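Local coordinates for protein Exo-poly-alpha-D-galacturonosidase (Thermotoga maritima, PDB 3JUR) that probably hydrolyses polygalacturonate, the pectin backbone, as a glycoside hydrolase of family 28 that works at the ends of its chains, at residues 132-137 with 208-213. Numbering follows the deposited sequence.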
loop_
_atom_site.group_PDB
_atom_site.type_symbol
_atom_site.label_atom_id
_atom_site.label_comp_id
_atom_site.label_asym_id
_atom_site.label_seq_id
_atom_site.Cartn_x
_atom_site.Cartn_y
_atom_site.Cartn_z
ATOM N N VAL D 132 44.792 -0.585 19.911
ATOM C CA VAL D 132 44.494 -1.614 18.916
ATOM C C VAL D 132 45.037 -2.984 19.326
ATOM O O VAL D 132 46.160 -3.100 19.836
ATOM C CB VAL D 132 45.063 -1.206 17.522
ATOM C CG1 VAL D 132 44.779 -2.270 16.458
ATOM C CG2 VAL D 132 44.509 0.155 17.093
ATOM N N LEU D 133 44.228 -4.015 19.108
ATOM C CA LEU D 133 44.699 -5.395 19.171
ATOM C C LEU D 133 44.790 -5.919 17.740
ATOM O O LEU D 133 43.789 -5.982 17.017
ATOM C CB LEU D 133 43.772 -6.266 20.028
ATOM C CG LEU D 133 43.405 -5.789 21.443
ATOM C CD1 LEU D 133 42.481 -6.792 22.108
ATOM C CD2 LEU D 133 44.629 -5.524 22.330
ATOM N N ASP D 134 46.004 -6.264 17.329
ATOM C CA ASP D 134 46.277 -6.662 15.947
ATOM C C ASP D 134 46.774 -8.111 15.909
ATOM O O ASP D 134 47.920 -8.397 16.267
ATOM C CB ASP D 134 47.294 -5.691 15.331
ATOM C CG ASP D 134 47.686 -6.049 13.903
ATOM O OD1 ASP D 134 47.155 -7.025 13.315
ATOM O OD2 ASP D 134 48.544 -5.327 13.364
ATOM N N GLY D 135 45.896 -9.016 15.483
ATOM C CA GLY D 135 46.185 -10.448 15.464
ATOM C C GLY D 135 47.134 -10.914 14.375
ATOM O O GLY D 135 47.558 -12.074 14.380
ATOM N N SER D 136 47.447 -10.012 13.443
ATOM C CA SER D 136 48.373 -10.255 12.330
ATOM C C SER D 136 47.975 -11.374 11.359
ATOM O O SER D 136 48.826 -11.883 10.619
ATOM C CB SER D 136 49.808 -10.474 12.834
ATOM O OG SER D 136 50.276 -9.345 13.548
ATOM N N ALA D 137 46.701 -11.750 11.351
ATOM C CA ALA D 137 46.214 -12.728 10.381
ATOM C C ALA D 137 46.030 -12.081 9.009
ATOM O O ALA D 137 45.604 -10.929 8.900
ATOM C CB ALA D 137 44.917 -13.356 10.852
ATOM N N ILE D 208 39.806 -4.008 17.189
ATOM C CA ILE D 208 40.340 -5.347 16.899
ATOM C C ILE D 208 40.395 -5.608 15.395
ATOM O O ILE D 208 39.368 -5.545 14.713
ATOM C CB ILE D 208 39.514 -6.459 17.590
ATOM C CG1 ILE D 208 39.578 -6.306 19.118
ATOM C CG2 ILE D 208 40.010 -7.853 17.168
ATOM C CD1 ILE D 208 38.553 -7.126 19.854
ATOM N N ILE D 209 41.602 -5.909 14.905
ATOM C CA ILE D 209 41.893 -6.140 13.480
ATOM C C ILE D 209 42.669 -7.450 13.238
ATOM O O ILE D 209 43.307 -7.994 14.160
ATOM C CB ILE D 209 42.696 -4.955 12.841
ATOM C CG1 ILE D 209 44.069 -4.775 13.511
ATOM C CG2 ILE D 209 41.900 -3.653 12.905
ATOM C CD1 ILE D 209 44.914 -3.656 12.905
ATOM N N ASN D 210 42.611 -7.943 11.996
ATOM C CA ASN D 210 43.401 -9.089 11.545
ATOM C C ASN D 210 43.278 -10.289 12.491
ATOM O O ASN D 210 44.285 -10.828 12.971
ATOM C CB ASN D 210 44.891 -8.715 11.368
ATOM C CG ASN D 210 45.106 -7.453 10.535
ATOM O OD1 ASN D 210 44.562 -7.301 9.442
ATOM N ND2 ASN D 210 45.937 -6.555 11.043
ATOM N N SER D 211 42.042 -10.697 12.757
ATOM C CA SER D 211 41.771 -11.810 13.662
ATOM C C SER D 211 41.988 -13.155 12.966
ATOM O O SER D 211 41.592 -13.319 11.801
ATOM C CB SER D 211 40.347 -11.721 14.196
ATOM O OG SER D 211 40.028 -12.833 15.017
ATOM N N PRO D 212 42.627 -14.114 13.670
ATOM C CA PRO D 212 42.811 -15.462 13.124
ATOM C C PRO D 212 41.473 -16.113 12.778
ATOM O O PRO D 212 41.332 -16.710 11.704
ATOM C CB PRO D 212 43.497 -16.213 14.270
ATOM C CG PRO D 212 44.253 -15.148 14.995
ATOM C CD PRO D 212 43.343 -13.940 14.945
ATOM N N MET D 213 40.507 -15.958 13.682
ATOM C CA MET D 213 39.179 -16.544 13.565
ATOM C C MET D 213 38.195 -15.675 14.380
ATOM O O MET D 213 38.083 -14.474 14.111
ATOM C CB MET D 213 39.212 -18.010 14.016
ATOM C CG MET D 213 38.016 -18.830 13.559
ATOM S SD MET D 213 38.302 -20.590 13.775
ATOM C CE MET D 213 36.634 -21.222 13.598
HETATM O O HOH W 1 44.509 -9.097 7.529
#
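V132 meets I209 through methyl groups, V132 CG1 lying 3.8 Å from I209 CD1. I209 reaches across because its CG1 sits between backbone N and carbonyl carbon (chi1 62°), which lays CD1 against V132 and over the face of the D134 carboxylate. L133 and I208 lie side by side on the other face of the sheet, pointing the same way, with F192 packed against both. In the backbone, L133 O takes a nearly straight bond from I209 N (3.0 Å). D134 supplies the side-chain bond across the contact. D134 CG is anti to the backbone N (chi1 178°), and D134 OD1 is gripped from opposite faces of its plane: N210 ND2 donates at 2.6 Å, in its own amide plane, while S136 N closes an Asx turn at 3.0 Å. The other oxygen, OD2, forms a salt bridge with K89, one coil back. Were D134 an alanine, the N210 amide and the K89 charge would probably lose the carboxylate they share, and the turn its closing bond. G135 N continues the strand ladder, donating to I209 O (3.1 Å). Beyond the turn A137 N bonds N210 O from above the carbonyl plane (3.1 Å), and A137 CB rests near S211 O and the ring of P212. One water links A137 O to N210 OD1, so both ends of the N210 amide are tied to 134-137. Parallel strands 132-134 and 207-209, paired in register and the first followed by an Asx turn, are neighbouring rungs of the parallel beta-helix characteristic of family 28.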